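Local coordinates for protein putative phosphosugar isomerase (Clostridium difficile, PDB 3G68) that probably binds a phosphorylated sugar and may isomerise it, by means of a pair of SIS domains, at residues 25-29 against 128-132; 147-151 against 221-225; 201-205 against 283-287; 215-219 against 263-267; 218-222 against 310-315. One frame throughout, in Å; residues are numbered along the deposited sequence.

Contact 1: 25-29 against 128-132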
# COMPACT_ATOMS: atom_id res chain seq x y z
N LEU B 25 6.95 40.18 23.32
CA LEU B 25 7.89 41.28 23.41
C LEU B 25 7.30 42.66 23.05
O LEU B 25 7.55 43.63 23.75
CB LEU B 25 9.14 41.01 22.56
CG LEU B 25 10.26 42.03 22.75
CD1 LEU B 25 10.78 41.96 24.18
CD2 LEU B 25 11.39 41.76 21.75
N PHE B 26 6.49 42.72 21.99
CA PHE B 26 5.93 43.98 21.51
C PHE B 26 4.49 44.28 21.96
O PHE B 26 3.87 45.23 21.47
CB PHE B 26 5.99 43.95 19.98
CG PHE B 26 7.39 43.86 19.46
CD1 PHE B 26 8.24 44.97 19.54
CD2 PHE B 26 7.89 42.68 18.91
CE1 PHE B 26 9.56 44.90 19.07
CE2 PHE B 26 9.22 42.62 18.44
CZ PHE B 26 10.04 43.74 18.51
N ASN B 27 3.98 43.50 22.90
CA ASN B 27 2.59 43.64 23.30
C ASN B 27 2.21 45.01 23.87
O ASN B 27 1.09 45.46 23.64
CB ASN B 27 2.19 42.60 24.32
CG ASN B 27 0.67 42.50 24.45
OD1 ASN B 27 -0.04 42.22 23.47
ND2 ASN B 27 0.16 42.77 25.62
N GLU B 28 3.13 45.64 24.58
CA GLU B 28 2.88 46.94 25.23
C GLU B 28 3.19 48.09 24.28
O GLU B 28 2.37 48.98 24.10
CB GLU B 28 3.73 47.08 26.51
CG GLU B 28 3.38 48.30 27.40
CD GLU B 28 4.46 48.64 28.43
OE1 GLU B 28 5.62 48.21 28.25
OE2 GLU B 28 4.16 49.40 29.38
N VAL B 29 4.37 48.08 23.67
CA VAL B 29 4.75 49.18 22.78
C VAL B 29 3.79 49.35 21.59
O VAL B 29 3.60 50.46 21.13
CB VAL B 29 6.24 49.07 22.28
CG1 VAL B 29 6.42 47.87 21.37
CG2 VAL B 29 6.69 50.38 21.60
N ASP B 128 11.11 53.27 28.36
CA ASP B 128 9.75 52.96 28.70
C ASP B 128 9.47 51.53 28.21
O ASP B 128 8.72 50.80 28.86
CB ASP B 128 8.80 53.97 28.04
CG ASP B 128 9.05 55.40 28.54
OD1 ASP B 128 8.97 55.62 29.77
OD2 ASP B 128 9.34 56.31 27.72
N TYR B 129 10.11 51.12 27.09
CA TYR B 129 9.91 49.80 26.47
C TYR B 129 11.23 49.09 26.20
O TYR B 129 12.00 49.55 25.36
CB TYR B 129 9.15 49.95 25.15
CG TYR B 129 8.00 50.87 25.32
CD1 TYR B 129 6.87 50.46 26.03
CD2 TYR B 129 8.05 52.17 24.84
CE1 TYR B 129 5.81 51.32 26.23
CE2 TYR B 129 6.99 53.04 25.03
CZ TYR B 129 5.87 52.61 25.73
OH TYR B 129 4.83 53.47 25.93
N ILE B 130 11.49 48.00 26.93
CA ILE B 130 12.74 47.27 26.81
C ILE B 130 12.49 46.19 25.78
O ILE B 130 11.95 45.13 26.10
CB ILE B 130 13.18 46.70 28.17
CG1 ILE B 130 13.44 47.84 29.15
CG2 ILE B 130 14.42 45.83 28.04
CD1 ILE B 130 13.71 47.38 30.58
N LEU B 131 12.85 46.49 24.53
CA LEU B 131 12.61 45.61 23.38
C LEU B 131 13.89 44.86 23.02
O LEU B 131 14.42 44.98 21.90
CB LEU B 131 12.10 46.45 22.20
CG LEU B 131 10.89 47.34 22.43
CD1 LEU B 131 10.60 48.12 21.16
CD2 LEU B 131 9.66 46.51 22.86
N THR B 132 14.38 44.12 24.01
CA THR B 132 15.62 43.35 23.95
C THR B 132 15.72 42.48 22.70
O THR B 132 14.76 41.80 22.33
CB THR B 132 15.73 42.44 25.19
OG1 THR B 132 15.43 43.22 26.37
CG2 THR B 132 17.13 41.83 25.29
O HOH W 1 6.40 51.27 30.41
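The short strand 129-130, at the edge of the parallel sheet of the first SIS domain, is flanked by helix 22-25 and the turn after it: Leu25 at the end of the helix, with Glu28 and Val29 of the turn, meets Tyr129 and Leu131. Val29 lies over one face of the Tyr129 ring: its CG2 stands 4.2 Å from the ring centroid, 21° off the normal, a CH-pi contact made by the methyl anti to the backbone N. The other methyl, CG1, turns to Leu131 and comes within 3.8 Å of its CD2. Leu131 also crosses Phe26 at about a right angle, with 3.9 Å between Phe26 CD1 and Leu131 CD2.

Glu28 reaches the same tyrosine at its rim. In one of its two modelled conformers OE1 lies 3.4 Å from Tyr129 CD1, near the ring plane, with the carboxylate at 83° to the ring, so this placement is doubtful. Water 1 donates to Asp128 O (2.8 Å); its bond to Glu28 OE2 (3.1 Å) rests on that conformer. At the other end Leu25 places CD2 3.4 Å from Thr132 O.

Behind this layer, Phe26 and Val29 touch Leu157 of helix 145-165, while Leu131 packs on Ala113 and Met115 of the neighbouring strand. An apolar seam beneath a hydrated rim thus closes the edge of a three-layer alpha-beta-alpha sandwich, the architecture of SIS domains.

Contact 2: 147-151 against 221-225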
# COMPACT_ATOMS: atom_id res chain seq x y z
N TYR B 147 23.52 42.04 14.28
CA TYR B 147 23.08 42.93 13.21
C TYR B 147 21.76 42.39 12.62
O TYR B 147 20.78 43.12 12.58
CB TYR B 147 24.18 43.10 12.14
CG TYR B 147 23.79 43.96 10.95
CD1 TYR B 147 23.40 45.29 11.13
CD2 TYR B 147 23.78 43.45 9.65
CE1 TYR B 147 23.04 46.08 10.05
CE2 TYR B 147 23.40 44.25 8.57
CZ TYR B 147 23.05 45.56 8.78
OH TYR B 147 22.70 46.39 7.73
N TYR B 148 21.77 41.13 12.14
CA TYR B 148 20.57 40.47 11.60
C TYR B 148 19.39 40.46 12.59
O TYR B 148 18.26 40.79 12.23
CB TYR B 148 20.87 39.04 11.18
CG TYR B 148 21.73 38.95 9.94
CD1 TYR B 148 21.23 39.34 8.69
CD2 TYR B 148 23.02 38.47 10.01
CE1 TYR B 148 22.03 39.26 7.54
CE2 TYR B 148 23.81 38.37 8.87
CZ TYR B 148 23.31 38.77 7.65
OH TYR B 148 24.07 38.70 6.52
N CYS B 149 19.65 40.09 13.84
CA CYS B 149 18.58 40.02 14.82
C CYS B 149 18.04 41.41 15.19
O CYS B 149 16.88 41.50 15.53
CB CYS B 149 19.02 39.24 16.06
SG CYS B 149 19.37 37.51 15.80
N THR B 150 18.85 42.47 15.08
CA THR B 150 18.39 43.85 15.38
C THR B 150 17.51 44.36 14.21
O THR B 150 16.43 44.94 14.42
CB THR B 150 19.60 44.79 15.69
OG1 THR B 150 20.27 44.32 16.88
CG2 THR B 150 19.16 46.26 15.87
N LYS B 151 17.95 44.12 12.97
CA LYS B 151 17.12 44.44 11.81
C LYS B 151 15.76 43.71 11.91
O LYS B 151 14.72 44.31 11.68
CB LYS B 151 17.79 44.06 10.52
CG LYS B 151 19.03 44.89 10.18
CD LYS B 151 19.51 44.57 8.76
CE LYS B 151 20.13 43.15 8.63
NZ LYS B 151 20.72 42.93 7.29
N GLY B 221 22.02 50.29 3.70
CA GLY B 221 22.47 50.04 5.09
C GLY B 221 23.39 48.83 5.15
O GLY B 221 24.45 48.89 5.77
N ASP B 222 22.97 47.73 4.51
CA ASP B 222 23.83 46.51 4.44
C ASP B 222 25.16 46.76 3.74
O ASP B 222 26.16 46.15 4.11
CB ASP B 222 23.10 45.36 3.73
CG ASP B 222 21.96 44.78 4.56
OD1 ASP B 222 22.00 44.86 5.82
OD2 ASP B 222 21.05 44.20 3.93
N THR B 223 25.19 47.64 2.76
CA THR B 223 26.43 48.01 2.02
C THR B 223 27.39 48.71 2.95
O THR B 223 28.55 48.38 3.00
CB THR B 223 26.10 48.85 0.78
OG1 THR B 223 25.21 48.07 -0.05
CG2 THR B 223 27.36 49.23 -0.02
N LEU B 224 26.89 49.66 3.73
CA LEU B 224 27.67 50.36 4.75
C LEU B 224 28.18 49.41 5.84
O LEU B 224 29.32 49.51 6.30
CB LEU B 224 26.83 51.46 5.38
CG LEU B 224 26.40 52.60 4.49
CD1 LEU B 224 25.52 53.60 5.33
CD2 LEU B 224 27.65 53.30 3.91
N GLU B 225 27.34 48.47 6.25
CA GLU B 225 27.72 47.49 7.29
C GLU B 225 28.80 46.54 6.80
O GLU B 225 29.76 46.29 7.51
CB GLU B 225 26.50 46.70 7.78
CG GLU B 225 26.80 45.56 8.72
CD GLU B 225 27.51 45.95 10.00
OE1 GLU B 225 27.57 47.17 10.33
OE2 GLU B 225 27.96 45.01 10.71
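Tyr147 and Lys151, one turn apart on helix 145-165, both bond to a single oxygen of Asp222 on helix 220-234. The polar part of the contact is this shared acceptor. Tyr147 OH donates to Asp222 OD1 at 2.5 Å, meeting it on the anti side, and Lys151 NZ forms a salt bridge with the same OD1 at 2.7 Å from the syn side. Both donors lie somewhat out of the carboxylate plane, so two bonds grip OD1 from different sides and probably limit rotation of the carboxylate. The lysine has a second partner in Thr311 OG1, which itself bonds to Asp222 OD2.

The remaining interaction is CH-pi. Glu225 CG lies over the centre of the Tyr147 ring, 3.7 Å from the centroid and 12° off the normal. A bend at chi2 turns the end of the Glu225 chain so that its carboxylate is stacked at 25° to the ring. Lys151 CE, from the tyrosine's own helix, lies over the opposite face toward the ring's rim. The acid of Glu225 is engaged by Lys229, His47 and Thr44.

With their axes 13.0 Å apart and nearly antiparallel at 158°, the two segments meet through long side chains. Helix 43-59 borders both: Thr44 touches Tyr147, Gln51 and Val52 touch Lys151, and Gln51 also accepts from the backbone N of Asp222.

Contact 3: 201-205 against 283-287; sequences NKEKL and ENVFA
Asn201, the residue between helices 187-200 and 202-206, opens the contact by setting its amide against the rim of Phe286. The oxygen OD1 lies 3.6 Å from Phe286 CE1, at the ring edge and in its plane, with the amide and ring planes 84° apart. The other end of the amide is turned to backbone carbonyls: Asn201 ND2 donates to Trp197 O and Asp296 O, which probably helps set the amide with OD1 toward the aromatic edge.

Lys204 follows on the first turn of the helix and runs back from Phe286 past Asn284 to Glu283. Its CB sits in the plane of the Phe286 ring, 3.9 Å from CZ, and farther out Asn284 OD1 approaches Lys204 CD at 3.4 Å. Beyond that, CE lies 3.4 Å from Glu283 O. A bend at chi4 (65°) turns the ammonium group to water 3, which accepts from Lys204 NZ at 3.0 Å. In one of the two modelled conformers of Glu283 this water also donates to OE2, so a water link between the opposite charges is possible. A second, weaker water bridge joins Lys204 O to Asn284 OD1.

Leu205 closes the segment with CD2 4.3 Å from Phe286 CZ, an oblique approach to the ring.

Strand 284-289 belongs to the second parallel sheet, beside strand 258-264. Phe286 points from it beneath the helical layer, where it also meets Phe261 of that neighbouring strand and Trp197 of helix 187-200, while Leu205 touches Phe261 and Ile198.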
# COMPACT_ATOMS: atom_id res chain seq x y z
N ASN B 201 38.42 32.11 -4.83
CA ASN B 201 39.04 33.44 -4.97
C ASN B 201 40.00 33.80 -3.86
O ASN B 201 40.33 34.98 -3.67
CB ASN B 201 37.91 34.47 -5.04
CG ASN B 201 37.12 34.35 -6.31
OD1 ASN B 201 37.64 34.64 -7.38
ND2 ASN B 201 35.89 33.87 -6.22
N LYS B 202 40.52 32.77 -3.18
CA LYS B 202 41.34 32.93 -1.98
C LYS B 202 42.55 33.85 -2.17
O LYS B 202 42.80 34.73 -1.32
CB LYS B 202 41.85 31.57 -1.48
CG LYS B 202 42.52 31.65 -0.11
CD LYS B 202 43.02 30.30 0.42
CE LYS B 202 41.91 29.42 0.91
NZ LYS B 202 42.45 28.13 1.46
N GLU B 203 43.30 33.64 -3.25
CA GLU B 203 44.52 34.41 -3.53
C GLU B 203 44.23 35.91 -3.64
O GLU B 203 44.85 36.71 -2.94
CB GLU B 203 45.22 33.90 -4.79
CG GLU B 203 46.49 34.72 -5.20
CD GLU B 203 47.21 34.19 -6.41
OE1 GLU B 203 46.64 33.32 -7.09
OE2 GLU B 203 48.35 34.67 -6.72
N LYS B 204 43.32 36.30 -4.54
CA LYS B 204 42.95 37.72 -4.66
C LYS B 204 42.43 38.29 -3.34
O LYS B 204 42.75 39.44 -2.99
CB LYS B 204 41.94 37.96 -5.79
CG LYS B 204 42.52 37.85 -7.19
CD LYS B 204 41.51 38.29 -8.22
CE LYS B 204 42.16 38.46 -9.60
NZ LYS B 204 42.62 37.16 -10.06
N LEU B 205 41.61 37.54 -2.60
CA LEU B 205 41.07 38.07 -1.34
C LEU B 205 42.15 38.31 -0.27
O LEU B 205 42.12 39.33 0.40
CB LEU B 205 39.93 37.20 -0.79
CG LEU B 205 38.70 37.10 -1.70
CD1 LEU B 205 37.70 36.06 -1.20
CD2 LEU B 205 37.99 38.44 -1.90
N GLU B 283 41.49 43.88 -12.12
CA GLU B 283 41.13 42.48 -12.27
C GLU B 283 40.42 41.96 -11.00
O GLU B 283 40.03 40.78 -10.92
CB GLU B 283 42.39 41.65 -12.61
CG GLU B 283 43.05 42.11 -13.92
CD GLU B 283 44.23 41.26 -14.38
OE1 GLU B 283 44.73 41.52 -15.52
OE2 GLU B 283 44.65 40.35 -13.64
N ASN B 284 40.22 42.85 -10.02
CA ASN B 284 39.60 42.50 -8.74
C ASN B 284 38.17 42.96 -8.58
O ASN B 284 37.81 43.55 -7.54
CB ASN B 284 40.49 43.09 -7.62
CG ASN B 284 41.94 42.74 -7.81
OD1 ASN B 284 42.28 41.58 -8.01
ND2 ASN B 284 42.80 43.76 -7.80
N VAL B 285 37.33 42.69 -9.59
CA VAL B 285 35.90 43.00 -9.53
C VAL B 285 35.12 41.68 -9.27
O VAL B 285 35.26 40.69 -10.01
CB VAL B 285 35.36 43.74 -10.78
CG1 VAL B 285 33.86 44.05 -10.54
CG2 VAL B 285 36.15 45.05 -11.04
N PHE B 286 34.33 41.65 -8.21
CA PHE B 286 33.56 40.45 -7.80
C PHE B 286 32.09 40.84 -7.73
O PHE B 286 31.74 41.71 -6.94
CB PHE B 286 34.01 39.95 -6.41
CG PHE B 286 35.49 39.67 -6.32
CD1 PHE B 286 36.00 38.40 -6.59
CD2 PHE B 286 36.37 40.66 -5.93
CE1 PHE B 286 37.34 38.15 -6.52
CE2 PHE B 286 37.74 40.40 -5.86
CZ PHE B 286 38.22 39.16 -6.15
N ALA B 287 31.24 40.22 -8.55
CA ALA B 287 29.80 40.51 -8.54
C ALA B 287 29.05 39.42 -7.81
O ALA B 287 29.32 38.26 -8.00
CB ALA B 287 29.27 40.69 -9.95
O HOH W 2 44.38 41.23 -5.46
O HOH W 3 43.67 38.28 -12.66

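Contact 4: 215-219 against 263-267; sequences GHSDI and LDTGK
His216 and Thr265 cross at about a right angle where two neighbouring strands of the second sheet run out into loops. Thr265 OG1 comes to 3.3 Å from His216 CB, approaching the imidazole obliquely. Lys267 also crosses the histidine at about a right angle, its CB 3.6 Å from His216 NE2 and its CD in an off-centre CH-pi contact with the ring. The ring is held from its own side: Asp218 N donates to His216 ND1 in a nearly straight bond (172°), although the donor is tilted 25° from the ring plane.

Farther along, the lysine lies across Asp218. Its bend at chi3 (83°) carries NZ to the syn lone pair of Asp218 OD2, a salt bridge of 2.7 Å. Water 4 bonds to the same oxygen and to Thr265 OG1 (2.9 Å), giving the loops a second polar link.

On the apolar side Ile219 and Thr265 meet tip to tip, 3.6 Å between Ile219 CD1 and Thr265 CG2. The Ile219 and Leu263 side chains cross at a slant, with Ile219 CD1 3.6 Å from Leu263 CB. Asp264 OD1 accepts from Gly266 N in an Asx turn that shapes the loop leading to Lys267.

Two charges and a water thus close the outer rim over an apolar interior of Ile219, Leu263 and the Thr265 methyl. Since Asp218 OD2 receives both the ammonium group and a water proton, its negative charge is probably well stabilised, whereas the backbone His216 N is buried without a partner.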
# COMPACT_ATOMS: atom_id res chain seq x y z
N GLY B 215 26.49 48.96 -3.90
CA GLY B 215 25.18 48.33 -3.70
C GLY B 215 24.02 49.13 -4.29
O GLY B 215 24.18 50.28 -4.69
N HIS B 216 22.85 48.49 -4.34
CA HIS B 216 21.62 49.15 -4.73
C HIS B 216 21.06 49.89 -3.50
O HIS B 216 21.32 49.47 -2.37
CB HIS B 216 20.59 48.12 -5.23
CG HIS B 216 19.33 48.73 -5.76
ND1 HIS B 216 18.25 49.00 -4.96
CD2 HIS B 216 18.99 49.15 -7.00
CE1 HIS B 216 17.28 49.54 -5.68
NE2 HIS B 216 17.71 49.64 -6.93
N SER B 217 20.26 50.95 -3.70
CA SER B 217 19.67 51.69 -2.58
C SER B 217 18.86 50.82 -1.60
O SER B 217 18.83 51.12 -0.41
CB SER B 217 18.79 52.86 -3.08
OG SER B 217 17.83 52.43 -4.03
N ASP B 218 18.24 49.74 -2.08
CA ASP B 218 17.45 48.83 -1.25
C ASP B 218 18.28 48.13 -0.18
O ASP B 218 17.72 47.70 0.84
CB ASP B 218 16.71 47.78 -2.09
CG ASP B 218 15.64 48.37 -2.98
OD1 ASP B 218 15.15 49.49 -2.69
OD2 ASP B 218 15.27 47.69 -3.95
N ILE B 219 19.60 48.03 -0.42
CA ILE B 219 20.53 47.43 0.52
C ILE B 219 21.64 48.43 0.93
O ILE B 219 22.73 48.04 1.31
CB ILE B 219 21.08 46.06 0.01
CG1 ILE B 219 21.67 46.18 -1.39
CG2 ILE B 219 19.93 45.00 0.11
CD1 ILE B 219 22.56 44.93 -1.85
N LEU B 263 27.17 44.30 -5.25
CA LEU B 263 26.01 43.60 -4.70
C LEU B 263 24.89 43.93 -5.68
O LEU B 263 24.32 45.02 -5.65
CB LEU B 263 25.72 44.13 -3.30
CG LEU B 263 26.87 44.00 -2.28
CD1 LEU B 263 26.38 44.51 -0.88
CD2 LEU B 263 27.34 42.57 -2.21
N ASP B 264 24.63 43.01 -6.60
CA ASP B 264 23.71 43.21 -7.71
C ASP B 264 22.31 42.65 -7.40
O ASP B 264 22.06 41.45 -7.49
CB ASP B 264 24.30 42.61 -8.99
CG ASP B 264 23.35 42.72 -10.19
OD1 ASP B 264 22.42 43.56 -10.17
OD2 ASP B 264 23.54 41.94 -11.15
N THR B 265 21.39 43.56 -7.09
CA THR B 265 20.01 43.15 -6.74
C THR B 265 19.08 42.94 -7.94
O THR B 265 17.92 42.57 -7.76
CB THR B 265 19.34 44.14 -5.78
OG1 THR B 265 19.11 45.38 -6.46
CG2 THR B 265 20.19 44.36 -4.52
N GLY B 266 19.60 43.14 -9.15
CA GLY B 266 18.84 42.92 -10.35
C GLY B 266 17.90 44.05 -10.75
O GLY B 266 17.16 43.90 -11.71
N LYS B 267 17.92 45.18 -10.02
CA LYS B 267 17.08 46.35 -10.33
C LYS B 267 17.84 47.44 -11.08
O LYS B 267 17.26 48.46 -11.43
CB LYS B 267 16.50 46.96 -9.05
CG LYS B 267 15.44 46.12 -8.39
CD LYS B 267 15.00 46.66 -7.01
CE LYS B 267 13.95 47.77 -7.06
NZ LYS B 267 13.21 47.85 -5.75
O HOH W 4 16.81 45.64 -4.75

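Contact 5: 218-222 against 310-315; sequences DIYGD and QTFNFI
Asp222 and Thr311 make the direct polar link between the start of helix 220-234 and the irregular segment 310-315. Thr311 OG1 donates to the syn lone pair of Asp222 OD2 at 2.5 Å, the two side chains crossing at about a right angle. The hydroxyl lies anti to the backbone N of its own residue (chi1 -167°), which leaves Thr311 CG2 to rest over the centre of the Phe312 ring. The hydroxyl is shared with Lys151 of helix 145-165, tying the pair to the first domain.

Two waters widen the polar link. Water 5 donates to Thr311 O (2.9 Å) and accepts from Ile315 N (3.0 Å), with a weak bond to Asp222 OD2. Water 4 donates to Asp218 OD2, the oxygen that Lys267 also holds, and accepts from Gln310 NE2, the water oxygen 3.1 Å from NE2; this amide nitrogen also donates to Pro307 O.

In the fold, this is the junction of the two SIS domains: 310-315 leads from the edge strand 299-300 of the second sheet to helix 316-324, and lies against both helix 145-165 and helix 220-234. Its own turn is drawn together by Gln310 O, which accepts from both Asn313 N and Phe314 N.

Van der Waals contacts fill the rest. Ile219 CD1 sits over one face of Phe314, 4.1 Å from the ring centroid and 13° off the normal. Its other branch, CG2, lies 3.7 Å from Gln310 NE2, where the isoleucine and glutamine cross at about a right angle. Farther along, Ile315 CG2 packs 3.7 Å from Asp222 CB and Ile315 also touches Tyr147 and Tyr148 of helix 145-165.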
# COMPACT_ATOMS: atom_id res chain seq x y z
N ASP B 218 18.24 49.74 -2.08
CA ASP B 218 17.45 48.83 -1.25
C ASP B 218 18.28 48.13 -0.18
O ASP B 218 17.72 47.70 0.84
CB ASP B 218 16.71 47.78 -2.09
CG ASP B 218 15.64 48.37 -2.98
OD1 ASP B 218 15.15 49.49 -2.69
OD2 ASP B 218 15.27 47.69 -3.95
N ILE B 219 19.60 48.03 -0.42
CA ILE B 219 20.53 47.43 0.52
C ILE B 219 21.64 48.43 0.93
O ILE B 219 22.73 48.04 1.31
CB ILE B 219 21.08 46.06 0.01
CG1 ILE B 219 21.67 46.18 -1.39
CG2 ILE B 219 19.93 45.00 0.11
CD1 ILE B 219 22.56 44.93 -1.85
N TYR B 220 21.33 49.72 0.92
CA TYR B 220 22.34 50.72 1.30
C TYR B 220 22.89 50.53 2.74
O TYR B 220 24.08 50.53 2.95
CB TYR B 220 21.76 52.14 1.09
CG TYR B 220 22.74 53.23 1.42
CD1 TYR B 220 23.96 53.30 0.78
CD2 TYR B 220 22.45 54.18 2.40
CE1 TYR B 220 24.87 54.30 1.08
CE2 TYR B 220 23.35 55.17 2.73
CZ TYR B 220 24.55 55.23 2.07
OH TYR B 220 25.44 56.21 2.42
N GLY B 221 22.02 50.29 3.70
CA GLY B 221 22.47 50.04 5.09
C GLY B 221 23.39 48.83 5.15
O GLY B 221 24.45 48.89 5.77
N ASP B 222 22.97 47.73 4.51
CA ASP B 222 23.83 46.51 4.44
C ASP B 222 25.16 46.76 3.74
O ASP B 222 26.16 46.15 4.11
CB ASP B 222 23.10 45.36 3.73
CG ASP B 222 21.96 44.78 4.56
OD1 ASP B 222 22.00 44.86 5.82
OD2 ASP B 222 21.05 44.20 3.93
N GLN B 310 15.48 40.53 1.32
CA GLN B 310 16.82 40.15 0.81
C GLN B 310 17.90 40.55 1.79
O GLN B 310 19.02 40.02 1.71
CB GLN B 310 17.09 40.78 -0.56
CG GLN B 310 17.19 42.32 -0.53
CD GLN B 310 17.46 42.95 -1.90
OE1 GLN B 310 17.99 42.31 -2.81
NE2 GLN B 310 17.09 44.20 -2.04
N THR B 311 17.61 41.49 2.69
CA THR B 311 18.56 41.91 3.71
C THR B 311 19.04 40.73 4.58
O THR B 311 20.10 40.78 5.15
CB THR B 311 18.00 43.06 4.60
OG1 THR B 311 19.06 43.63 5.38
CG2 THR B 311 16.89 42.54 5.53
N PHE B 312 18.26 39.67 4.69
CA PHE B 312 18.68 38.52 5.50
C PHE B 312 19.62 37.56 4.82
O PHE B 312 19.97 36.54 5.42
CB PHE B 312 17.45 37.79 6.05
CG PHE B 312 16.66 38.65 6.93
CD1 PHE B 312 17.22 39.14 8.11
CD2 PHE B 312 15.38 39.07 6.56
CE1 PHE B 312 16.49 40.02 8.93
CE2 PHE B 312 14.66 39.93 7.39
CZ PHE B 312 15.22 40.39 8.57
N ASN B 313 19.98 37.84 3.56
CA ASN B 313 20.93 37.01 2.85
C ASN B 313 22.08 37.72 2.16
O ASN B 313 23.13 37.13 2.03
CB ASN B 313 20.22 36.26 1.71
CG ASN B 313 19.08 35.36 2.18
OD1 ASN B 313 18.18 35.10 1.39
ND2 ASN B 313 19.12 34.85 3.42
N PHE B 314 21.90 38.97 1.71
CA PHE B 314 22.86 39.55 0.75
C PHE B 314 24.32 39.67 1.17
O PHE B 314 25.21 39.37 0.37
CB PHE B 314 22.40 40.90 0.19
CG PHE B 314 22.41 40.93 -1.30
CD1 PHE B 314 23.59 40.80 -2.00
CD2 PHE B 314 21.20 41.02 -2.00
CE1 PHE B 314 23.59 40.81 -3.41
CE2 PHE B 314 21.19 40.99 -3.37
CZ PHE B 314 22.38 40.87 -4.08
N ILE B 315 24.57 40.10 2.40
CA ILE B 315 25.94 40.32 2.84
C ILE B 315 26.59 39.14 3.57
O ILE B 315 27.73 39.25 4.01
CB ILE B 315 26.13 41.65 3.62
CG1 ILE B 315 25.41 41.68 4.95
CG2 ILE B 315 25.68 42.84 2.78
CD1 ILE B 315 25.87 42.89 5.80
O HOH W 4 16.81 45.64 -4.75
O HOH W 5 22.25 41.67 3.40

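Overall arrangement
From the N terminus, contact 1 closes the first loop, bringing the turn after helix 22-25 to the edge strand of the first sheet. Contact 2 then joins helix 145-165 to helix 220-234, tying the two halves of the chain. Contact 3 opens within that span and closes beyond it, so the two cross; contact 4 also crosses contact 2 but lies wholly within the loop of contact 3. Contact 5 starts on the same stretch, sharing Asp218 and Ile219 with contact 4, and reaches on to 310-315, crossing contact 3. Contacts 2, 4 and 5 all touch one another near the domain junction, whereas contacts 1 and 3 lie on opposite sides of the chain's centre.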